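Local structure of uncharacterized ABC transporter solute-binding protein yclQ (Bacillus subtilis subsp. subtilis str. 168, 3GFV) at residues D229-D235 / H265-S271; D162-A167 / V291-E296; V123-K127 / P189-Y193; E152-I156 / L281-T285. The protein binds iron-free and ferric petrobactin, and the precursor 3,4-dihydroxybenzoic acid, as the solute-binding component of the YclNOPQ ABC transporter for siderophore uptake. All coordinates share one frame; numbering follows the deposited sequence.

Interaction 1. Residues D229-D235 / H265-S271; sequences DYLFVID and HVIYLDS
The carbonyl oxygen of Val233 is gripped twice: Leu269 N reaches Val233 O at 3.0 Å, and a water donates to the same oxygen at 2.8 Å while also donating to the carbonyl oxygen of Leu269. This is the parallel edge pairing of strands 230-235 and 266-268 in the mixed sheet of a periplasmic-binding-protein fold, their axes 23° from exact alignment. The register follows from the backbone bonds: Leu231 N donates to His265 O, Ile267 N to Leu231 O at 2.7 Å, and Val233 N to Ile267 O, each nearly straight.

Side chains alternate between the two sheet faces. Leu231, Val233 and Val266 share the face touched by helix 246-250, and Val233 CG2 meets Val266 CG1 at 3.8 Å. On the other face Phe232 and Ile267 run alongside each other in the same direction; Ile267 CG1 stands anti to its carbonyl carbon (chi1 -61°), and the extended branch beyond it brings CD1 to Phe232 CE1 at 3.4 Å. Helix 281-296 packs against this side through Val291 and Leu295.

At the start of the pairing the Tyr230 and His265 rings form an offset stack, planes 27° apart and centroids 4.4 Å apart, with Tyr230 CE1 over one face of the imidazole toward its rim. At the far end Asp235 caps the following helix through Thr238 N and also binds Ser245 N, while its own backbone N donates to Ser271 OG at 2.7 Å.

Interaction 2. Residues D162-A167 / V291-E296; sequences DVKKTA and VKDGLE
Lys292 reaches from helix 281-296 to helix 146-170, and its chain can be followed atom by atom. CB lies 4.0 Å from Val163 CG2. The chain then runs extended through CG; CD passes 3.6 Å from Asp162 OD2 and CE likewise 3.6 Å from it, before a bend at the last torsion (chi4 63°) turns the ammonium between two carboxylates. Lys292 NZ donates to Glu296 OE2 at 2.6 Å, arriving on the syn side but 31° out of the carboxylate plane. In the modelled conformer of Asp162, one of two, NZ also donates to OD2 at 2.9 Å through its syn lone pair, so this interhelical half of the salt-bridge network is provisional.

Beneath it the contact is apolar. Leu295 CD1 touches Ala167 CB at 3.8 Å and Val163 CG2 at 4.0 Å, while Thr166 CG2 rests against Leu295 CB. The segments run 26° apart, axes 9.8 Å from each other at closest approach. Helix 146-170 is the long interlobe helix characteristic of Fe/B12-type periplasmic binding proteins. Phe200 and Val202 touch both helices, and Val291 and Leu295 also pack on Phe232 and Tyr230 of strand 230-235, placing helix 281-296 between helix 146-170 and the sheet.

Interaction 3. Residues V123-K127 / P189-Y193; sequences VDTAK and PKSRY
Thr125 makes the closest approach, placing its hydroxyl and methyl among successive carbonyls of 189-193. The contact bridges the two lobes of the periplasmic-binding-protein fold: one loop leads from strand 118-120 of the parallel sheet to helix 128-142, the other from strand 183-187 of the mixed sheet to helix 195-198. Thr125 OG1 lies 3.0 Å from Lys190 O, a probable hydrogen bond, although Ser191 O at 3.5 Å may compete for the same proton. With chi1 at 58° OG1 is flanked by both backbone branches of its own residue, which turns CG2 toward the Ser191 and Arg192 carbonyls; Thr125 CB is 3.3 Å from Ser191 O. A CA-H...O contact runs the other way, from Lys190 CA to Thr125 O at 3.5 Å. Beside it Lys190 folds back at chi2 (-81°), laying CD 3.7 Å from Ala126 O.

The next shell shapes both loops. In an Asx turn Asp124 OD1 accepts from Ala126 N, met from above the carboxylate plane. Asp124 N is in turn bonded to Ser131. In the partner loop Ser191 OG bonds to Gly188 O, and Asp198 accepts from Lys190 N. Farther out, Arg192 bonds Thr213 O and makes a salt bridge to a phosphate, probably from the crystallisation liquor, which may mark the ligand cleft. Arg192 CG lies 3.8 Å above the centre of the Tyr193 ring.

Interaction 4. Residues E152-I156 / L281-T285; sequences ELANI and LESMT
Apolar contacts between Ile156 and the side chains of Leu281 and Met284 make up the centre of this near-parallel helix pair. Helix 146-170 runs from the parallel-sheet lobe to the mixed-sheet lobe, as the interlobe helix does in Fe/B12-type periplasmic binding proteins, and the C-terminal helix 281-296 packs along it, the segments 13° apart in direction with axes 11.0 Å from each other at closest approach. Ile156 uses two branches: CD1 reaches Leu281 CD2 at 4.0 Å, the side chains crossing at about a right angle, and CG2 meets Met284 CG at 3.8 Å. Residue 284 is selenomethionine; its CG stands anti to the backbone N (chi1 168°), which brings that carbon to the isoleucine. Leu281 divides its methyls, CD2 meeting Leu153 CD2 at 4.1 Å and CD1 lying against Glu152 CB.

Polar contacts lie along one margin. Thr285 OG1 donates to Leu281 O at 2.8 Å, and Thr285 N donates to the same carbonyl. A water lies 3.2 Å from Glu152 OE1 and within weak reach of Leu281 O, but more acceptors surround it than it has protons, so a bridge is possible rather than established. Glu152 OE2 pairs with Lys148.

No direct hydrogen bond joins the segments. Their association therefore rests mainly on methyl and methylene packing, and the threonine hydroxyl, already engaged by its own helix, offers Ile156 CG1 only a van der Waals neighbour at 4.0 Å.

How the interactions relate
Interactions 2 and 4 join the same two helices, 146-170 and 281-296, at sites whose centres are about 16 Å apart. Interaction 2 carries a charged network at a partly buried edge, whereas interaction 4 is buried and mainly apolar. Interaction 1 is also buried, but it relies on regular backbone bonding within a sheet. It touches interaction 2 directly: Ile267 CD1 packs 3.5 Å from Gly294 CA, so helix 281-296 lies directly against the strand pair. Interaction 3 is a surface contact between loops following strands of the parallel and the mixed sheet, dominated by backbone carbonyls; it meets interaction 1 where Tyr193 CE2 lies 3.6 Å from Ile234 CD1.

Interaction 1. Residues D229-D235 / H265-S271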
# COMPACT_ATOMS: atom_id res chain seq x y z
N ASP A 229 -7.52 0.92 -22.42
CA ASP A 229 -8.18 -0.38 -22.57
C ASP A 229 -8.66 -0.93 -21.24
O ASP A 229 -9.71 -1.57 -21.16
CB ASP A 229 -7.19 -1.37 -23.20
CG ASP A 229 -6.70 -0.91 -24.55
OD1 ASP A 229 -7.57 -0.51 -25.36
OD2 ASP A 229 -5.47 -0.90 -24.78
N TYR A 230 -7.87 -0.68 -20.19
CA TYR A 230 -8.20 -1.07 -18.81
C TYR A 230 -8.17 0.15 -17.92
O TYR A 230 -7.28 0.98 -18.03
CB TYR A 230 -7.23 -2.14 -18.27
CG TYR A 230 -7.43 -3.45 -18.95
CD1 TYR A 230 -8.20 -4.46 -18.36
CD2 TYR A 230 -6.93 -3.66 -20.24
CE1 TYR A 230 -8.41 -5.67 -19.02
CE2 TYR A 230 -7.16 -4.85 -20.91
CZ TYR A 230 -7.89 -5.85 -20.29
OH TYR A 230 -8.12 -7.03 -20.97
N LEU A 231 -9.16 0.26 -17.04
CA LEU A 231 -9.24 1.41 -16.15
C LEU A 231 -9.27 0.92 -14.69
O LEU A 231 -10.21 0.25 -14.27
CB LEU A 231 -10.49 2.25 -16.46
CG LEU A 231 -10.68 3.51 -15.59
CD1 LEU A 231 -9.57 4.52 -15.81
CD2 LEU A 231 -12.05 4.16 -15.93
N PHE A 232 -8.21 1.25 -13.96
CA PHE A 232 -8.07 0.85 -12.56
C PHE A 232 -8.54 2.00 -11.69
O PHE A 232 -8.00 3.10 -11.80
CB PHE A 232 -6.61 0.52 -12.27
CG PHE A 232 -6.10 -0.66 -13.03
CD1 PHE A 232 -6.20 -1.94 -12.50
CD2 PHE A 232 -5.53 -0.49 -14.29
CE1 PHE A 232 -5.71 -3.06 -13.20
CE2 PHE A 232 -5.04 -1.61 -15.00
CZ PHE A 232 -5.15 -2.88 -14.47
N VAL A 233 -9.53 1.75 -10.85
CA VAL A 233 -10.11 2.83 -10.05
C VAL A 233 -9.96 2.60 -8.55
O VAL A 233 -10.29 1.51 -8.04
CB VAL A 233 -11.61 2.97 -10.34
CG1 VAL A 233 -12.18 4.13 -9.56
CG2 VAL A 233 -11.81 3.19 -11.84
N ILE A 234 -9.50 3.64 -7.86
CA ILE A 234 -9.44 3.65 -6.39
C ILE A 234 -10.32 4.79 -5.94
O ILE A 234 -10.28 5.86 -6.54
CB ILE A 234 -7.99 3.87 -5.91
CG1 ILE A 234 -7.15 2.65 -6.28
CG2 ILE A 234 -7.92 4.08 -4.39
CD1 ILE A 234 -5.69 2.98 -6.39
N ASP A 235 -11.13 4.55 -4.92
CA ASP A 235 -12.01 5.61 -4.43
C ASP A 235 -11.55 6.08 -3.05
O ASP A 235 -11.72 5.36 -2.06
CB ASP A 235 -13.44 5.12 -4.37
CG ASP A 235 -14.42 6.27 -4.22
OD1 ASP A 235 -14.23 7.10 -3.31
OD2 ASP A 235 -15.33 6.38 -5.06
N HIS A 265 -13.95 -3.41 -18.79
CA HIS A 265 -12.64 -3.56 -18.17
C HIS A 265 -12.32 -2.41 -17.22
O HIS A 265 -11.22 -1.87 -17.24
CB HIS A 265 -11.54 -3.72 -19.22
CG HIS A 265 -11.67 -4.97 -20.02
ND1 HIS A 265 -11.86 -6.20 -19.43
CD2 HIS A 265 -11.66 -5.19 -21.36
CE1 HIS A 265 -11.97 -7.13 -20.37
NE2 HIS A 265 -11.83 -6.54 -21.55
N VAL A 266 -13.33 -2.02 -16.45
CA VAL A 266 -13.08 -1.16 -15.30
C VAL A 266 -12.82 -2.10 -14.13
O VAL A 266 -13.59 -3.02 -13.86
CB VAL A 266 -14.26 -0.21 -15.00
CG1 VAL A 266 -13.91 0.70 -13.82
CG2 VAL A 266 -14.57 0.64 -16.23
N ILE A 267 -11.69 -1.88 -13.47
CA ILE A 267 -11.29 -2.72 -12.34
C ILE A 267 -11.38 -1.90 -11.08
O ILE A 267 -10.65 -0.92 -10.90
CB ILE A 267 -9.88 -3.25 -12.60
CG1 ILE A 267 -9.90 -4.09 -13.89
CG2 ILE A 267 -9.32 -4.01 -11.37
CD1 ILE A 267 -8.53 -4.38 -14.47
N TYR A 268 -12.34 -2.27 -10.22
CA TYR A 268 -12.57 -1.54 -8.98
C TYR A 268 -11.69 -2.16 -7.89
O TYR A 268 -11.99 -3.22 -7.36
CB TYR A 268 -14.04 -1.60 -8.58
CG TYR A 268 -14.93 -1.00 -9.63
CD1 TYR A 268 -15.20 0.36 -9.64
CD2 TYR A 268 -15.46 -1.78 -10.65
CE1 TYR A 268 -16.01 0.92 -10.63
CE2 TYR A 268 -16.27 -1.23 -11.63
CZ TYR A 268 -16.54 0.12 -11.60
OH TYR A 268 -17.34 0.68 -12.58
N LEU A 269 -10.60 -1.47 -7.59
CA LEU A 269 -9.63 -1.97 -6.62
C LEU A 269 -10.21 -1.80 -5.22
O LEU A 269 -11.12 -1.01 -5.01
CB LEU A 269 -8.29 -1.25 -6.78
CG LEU A 269 -7.58 -1.53 -8.12
CD1 LEU A 269 -6.34 -0.65 -8.33
CD2 LEU A 269 -7.25 -3.04 -8.33
N ASP A 270 -9.70 -2.59 -4.27
CA ASP A 270 -10.12 -2.48 -2.87
C ASP A 270 -9.55 -1.19 -2.30
O ASP A 270 -8.42 -1.15 -1.83
CB ASP A 270 -9.59 -3.72 -2.13
CG ASP A 270 -9.76 -3.65 -0.62
OD1 ASP A 270 -10.35 -2.70 -0.07
OD2 ASP A 270 -9.26 -4.58 0.04
N SER A 271 -10.35 -0.11 -2.33
CA SER A 271 -9.82 1.22 -2.09
C SER A 271 -9.16 1.36 -0.72
O SER A 271 -8.10 1.97 -0.60
CB SER A 271 -10.92 2.27 -2.26
OG SER A 271 -11.49 2.20 -3.57
O HOH W 1 -12.52 1.03 -6.45

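Interaction 2. Residues D162-A167 / V291-E296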
# COMPACT_ATOMS: atom_id res chain seq x y z
N ASP A 162 4.00 -13.86 -13.20
CA ASP A 162 2.77 -14.36 -13.82
C ASP A 162 1.82 -13.23 -14.27
O ASP A 162 1.24 -13.29 -15.36
CB ASP A 162 2.07 -15.34 -12.87
CG ASP A 162 0.70 -15.77 -13.38
OD1 ASP A 162 0.64 -16.54 -14.36
OD2 ASP A 162 -0.32 -15.35 -12.78
N VAL A 163 1.63 -12.21 -13.44
CA VAL A 163 0.74 -11.11 -13.82
C VAL A 163 1.38 -10.27 -14.93
O VAL A 163 0.69 -9.82 -15.85
CB VAL A 163 0.29 -10.22 -12.64
CG1 VAL A 163 1.45 -9.38 -12.12
CG2 VAL A 163 -0.88 -9.29 -13.07
N LYS A 164 2.69 -10.11 -14.86
CA LYS A 164 3.40 -9.35 -15.87
C LYS A 164 3.29 -10.04 -17.23
O LYS A 164 3.07 -9.39 -18.25
CB LYS A 164 4.86 -9.13 -15.47
CG LYS A 164 5.71 -8.44 -16.51
CD LYS A 164 7.08 -8.07 -15.96
CE LYS A 164 8.11 -8.05 -17.09
NZ LYS A 164 9.04 -6.90 -16.97
N LYS A 165 3.44 -11.36 -17.24
CA LYS A 165 3.29 -12.12 -18.48
C LYS A 165 1.88 -11.93 -19.06
O LYS A 165 1.71 -11.67 -20.26
CB LYS A 165 3.65 -13.60 -18.30
CG LYS A 165 3.76 -14.35 -19.61
CD LYS A 165 4.50 -15.67 -19.46
CE LYS A 165 6.00 -15.48 -19.52
NZ LYS A 165 6.69 -16.79 -19.48
N THR A 166 0.87 -12.03 -18.20
CA THR A 166 -0.52 -11.81 -18.59
C THR A 166 -0.70 -10.40 -19.15
O THR A 166 -1.34 -10.20 -20.19
CB THR A 166 -1.46 -12.00 -17.38
OG1 THR A 166 -1.39 -13.36 -16.94
CG2 THR A 166 -2.89 -11.65 -17.75
N ALA A 167 -0.16 -9.41 -18.44
CA ALA A 167 -0.31 -8.02 -18.88
C ALA A 167 0.31 -7.81 -20.27
O ALA A 167 -0.25 -7.12 -21.12
CB ALA A 167 0.32 -7.05 -17.88
N VAL A 291 -5.33 -7.31 -9.66
CA VAL A 291 -4.91 -6.88 -10.99
C VAL A 291 -5.00 -8.06 -11.99
O VAL A 291 -5.55 -7.91 -13.10
CB VAL A 291 -3.50 -6.23 -10.97
CG1 VAL A 291 -3.01 -5.91 -12.38
CG2 VAL A 291 -3.54 -4.93 -10.15
N LYS A 292 -4.50 -9.21 -11.57
CA LYS A 292 -4.50 -10.42 -12.40
C LYS A 292 -5.94 -10.78 -12.76
O LYS A 292 -6.26 -11.04 -13.92
CB LYS A 292 -3.83 -11.57 -11.66
CG LYS A 292 -3.88 -12.94 -12.38
CD LYS A 292 -3.36 -14.05 -11.45
CE LYS A 292 -3.78 -15.46 -11.90
NZ LYS A 292 -3.19 -15.78 -13.23
N ASP A 293 -6.82 -10.80 -11.75
CA ASP A 293 -8.24 -11.06 -11.98
C ASP A 293 -8.87 -10.08 -12.96
O ASP A 293 -9.63 -10.47 -13.84
CB ASP A 293 -9.02 -11.04 -10.67
CG ASP A 293 -8.82 -12.30 -9.85
OD1 ASP A 293 -8.13 -13.23 -10.34
OD2 ASP A 293 -9.35 -12.34 -8.72
N GLY A 294 -8.55 -8.80 -12.80
CA GLY A 294 -9.00 -7.78 -13.72
C GLY A 294 -8.53 -8.07 -15.13
O GLY A 294 -9.33 -7.99 -16.09
N LEU A 295 -7.25 -8.44 -15.26
CA LEU A 295 -6.66 -8.62 -16.60
C LEU A 295 -7.13 -9.89 -17.27
O LEU A 295 -7.02 -10.05 -18.49
CB LEU A 295 -5.12 -8.61 -16.55
CG LEU A 295 -4.50 -7.29 -16.08
CD1 LEU A 295 -2.99 -7.47 -15.99
CD2 LEU A 295 -4.87 -6.14 -17.02
N GLU A 296 -7.66 -10.81 -16.47
CA GLU A 296 -8.07 -12.11 -16.99
C GLU A 296 -9.56 -12.18 -17.31
O GLU A 296 -10.03 -13.16 -17.87
CB GLU A 296 -7.66 -13.22 -16.02
CG GLU A 296 -6.16 -13.42 -16.03
CD GLU A 296 -5.70 -14.55 -15.14
OE1 GLU A 296 -6.49 -14.97 -14.27
OE2 GLU A 296 -4.56 -15.00 -15.32

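Interaction 3. Residues V123-K127 / P189-Y193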
# COMPACT_ATOMS: atom_id res chain seq x y z
N VAL A 123 7.32 1.98 1.44
CA VAL A 123 7.86 1.71 0.12
C VAL A 123 8.29 3.01 -0.56
O VAL A 123 7.68 4.07 -0.36
CB VAL A 123 6.88 0.93 -0.79
CG1 VAL A 123 6.68 -0.50 -0.27
CG2 VAL A 123 5.54 1.68 -0.92
N ASP A 124 9.35 2.93 -1.35
CA ASP A 124 9.76 4.06 -2.18
C ASP A 124 9.20 3.75 -3.57
O ASP A 124 9.67 2.82 -4.23
CB ASP A 124 11.29 4.16 -2.18
CG ASP A 124 11.83 5.16 -3.22
OD1 ASP A 124 11.03 5.75 -3.99
OD2 ASP A 124 13.07 5.33 -3.25
N THR A 125 8.20 4.50 -4.01
CA THR A 125 7.52 4.13 -5.26
C THR A 125 8.39 4.36 -6.48
O THR A 125 8.06 3.93 -7.58
CB THR A 125 6.15 4.82 -5.41
OG1 THR A 125 6.34 6.24 -5.37
CG2 THR A 125 5.21 4.39 -4.28
N ALA A 126 9.52 5.03 -6.30
CA ALA A 126 10.46 5.17 -7.40
C ALA A 126 11.33 3.91 -7.52
O ALA A 126 11.99 3.68 -8.54
CB ALA A 126 11.32 6.41 -7.22
N LYS A 127 11.32 3.10 -6.46
CA LYS A 127 12.11 1.87 -6.40
C LYS A 127 11.28 0.83 -5.68
O LYS A 127 11.63 0.39 -4.59
CB LYS A 127 13.36 2.07 -5.53
CG LYS A 127 14.45 2.95 -6.08
CD LYS A 127 15.41 3.31 -4.95
CE LYS A 127 16.84 3.48 -5.44
NZ LYS A 127 16.93 4.47 -6.55
N PRO A 189 3.62 5.67 -14.00
CA PRO A 189 4.85 5.07 -13.48
C PRO A 189 5.49 5.90 -12.36
O PRO A 189 5.51 7.13 -12.44
CB PRO A 189 5.77 5.03 -14.72
CG PRO A 189 4.82 4.92 -15.88
CD PRO A 189 3.66 5.84 -15.47
N LYS A 190 5.98 5.21 -11.33
CA LYS A 190 6.74 5.82 -10.23
C LYS A 190 5.85 6.61 -9.26
O LYS A 190 6.34 7.13 -8.26
CB LYS A 190 7.86 6.72 -10.76
CG LYS A 190 8.74 6.06 -11.81
CD LYS A 190 9.79 5.16 -11.18
CE LYS A 190 10.73 4.58 -12.24
NZ LYS A 190 10.07 3.52 -13.08
N SER A 191 4.56 6.68 -9.55
CA SER A 191 3.63 7.36 -8.64
C SER A 191 3.21 6.43 -7.51
O SER A 191 3.63 5.27 -7.43
CB SER A 191 2.38 7.87 -9.39
OG SER A 191 1.52 6.78 -9.69
N ARG A 192 2.37 6.95 -6.63
CA ARG A 192 1.86 6.17 -5.53
C ARG A 192 1.31 4.82 -5.98
O ARG A 192 1.50 3.81 -5.31
CB ARG A 192 0.77 6.98 -4.83
CG ARG A 192 0.14 6.25 -3.68
CD ARG A 192 -0.91 7.17 -3.09
NE ARG A 192 -1.31 6.75 -1.76
CZ ARG A 192 -2.06 7.48 -0.95
NH1 ARG A 192 -2.49 8.68 -1.34
NH2 ARG A 192 -2.37 7.02 0.25
N TYR A 193 0.64 4.78 -7.12
CA TYR A 193 0.07 3.52 -7.61
C TYR A 193 0.75 3.05 -8.89
O TYR A 193 0.22 2.20 -9.63
CB TYR A 193 -1.45 3.63 -7.81
CG TYR A 193 -2.18 4.11 -6.57
CD1 TYR A 193 -2.15 3.37 -5.39
CD2 TYR A 193 -2.88 5.31 -6.56
CE1 TYR A 193 -2.80 3.82 -4.25
CE2 TYR A 193 -3.54 5.75 -5.44
CZ TYR A 193 -3.50 5.00 -4.28
OH TYR A 193 -4.15 5.44 -3.15

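Interaction 4. Residues E152-I156 / L281-T285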
# COMPACT_ATOMS: atom_id res chain seq x y z
N GLU A 152 8.37 -16.26 1.22
CA GLU A 152 7.22 -15.45 0.84
C GLU A 152 7.57 -14.47 -0.27
O GLU A 152 6.77 -14.25 -1.18
CB GLU A 152 6.67 -14.70 2.06
CG GLU A 152 6.08 -15.62 3.13
CD GLU A 152 4.94 -16.48 2.59
OE1 GLU A 152 4.08 -15.94 1.87
OE2 GLU A 152 4.91 -17.69 2.90
N LEU A 153 8.76 -13.88 -0.21
CA LEU A 153 9.17 -12.96 -1.26
C LEU A 153 9.32 -13.73 -2.58
O LEU A 153 8.93 -13.23 -3.64
CB LEU A 153 10.48 -12.26 -0.89
CG LEU A 153 10.32 -11.18 0.20
CD1 LEU A 153 11.67 -10.60 0.60
CD2 LEU A 153 9.35 -10.08 -0.24
N ALA A 154 9.87 -14.94 -2.50
CA ALA A 154 9.98 -15.77 -3.70
C ALA A 154 8.63 -16.06 -4.34
O ALA A 154 8.48 -15.98 -5.57
CB ALA A 154 10.76 -17.09 -3.40
N ASN A 155 7.63 -16.40 -3.53
CA ASN A 155 6.29 -16.66 -4.05
C ASN A 155 5.70 -15.42 -4.68
O ASN A 155 5.05 -15.49 -5.72
CB ASN A 155 5.34 -17.13 -2.95
CG ASN A 155 5.70 -18.48 -2.41
OD1 ASN A 155 6.35 -19.29 -3.09
ND2 ASN A 155 5.29 -18.75 -1.17
N ILE A 156 5.90 -14.27 -4.04
CA ILE A 156 5.44 -13.01 -4.59
C ILE A 156 6.13 -12.71 -5.94
O ILE A 156 5.47 -12.30 -6.91
CB ILE A 156 5.62 -11.89 -3.56
CG1 ILE A 156 4.52 -12.04 -2.51
CG2 ILE A 156 5.56 -10.51 -4.23
CD1 ILE A 156 4.71 -11.15 -1.28
N LEU A 281 3.36 -8.13 3.00
CA LEU A 281 3.23 -9.43 2.34
C LEU A 281 1.77 -9.75 1.99
O LEU A 281 1.49 -10.30 0.94
CB LEU A 281 3.81 -10.55 3.20
CG LEU A 281 5.30 -10.44 3.56
CD1 LEU A 281 5.68 -11.59 4.50
CD2 LEU A 281 6.21 -10.41 2.32
N GLU A 282 0.84 -9.38 2.85
CA GLU A 282 -0.56 -9.71 2.58
C GLU A 282 -1.16 -8.75 1.57
O GLU A 282 -1.83 -9.17 0.62
CB GLU A 282 -1.39 -9.70 3.86
CG GLU A 282 -0.86 -10.68 4.89
CD GLU A 282 -1.68 -10.77 6.16
OE1 GLU A 282 -2.51 -9.89 6.41
OE2 GLU A 282 -1.47 -11.76 6.92
N SER A 283 -0.94 -7.46 1.77
CA SER A 283 -1.51 -6.47 0.87
C SER A 283 -0.96 -6.66 -0.55
O SER A 283 -1.72 -6.57 -1.52
CB SER A 283 -1.33 -5.03 1.38
OG SER A 283 -0.03 -4.76 1.85
N MSE A 284 0.33 -6.98 -0.68
CA MSE A 284 0.90 -7.18 -2.01
C MSE A 284 0.23 -8.39 -2.68
O MSE A 284 -0.13 -8.36 -3.86
CB MSE A 284 2.41 -7.37 -1.92
CG MSE A 284 3.07 -7.85 -3.20
SE MSE A 284 2.94 -6.60 -4.72
CE MSE A 284 4.47 -5.47 -4.38
N THR A 285 0.09 -9.46 -1.91
CA THR A 285 -0.53 -10.68 -2.42
C THR A 285 -1.93 -10.40 -2.95
O THR A 285 -2.29 -10.82 -4.05
CB THR A 285 -0.56 -11.77 -1.35
OG1 THR A 285 0.80 -12.15 -1.06
CG2 THR A 285 -1.31 -12.97 -1.86
O HOH W 2 2.51 -13.21 1.41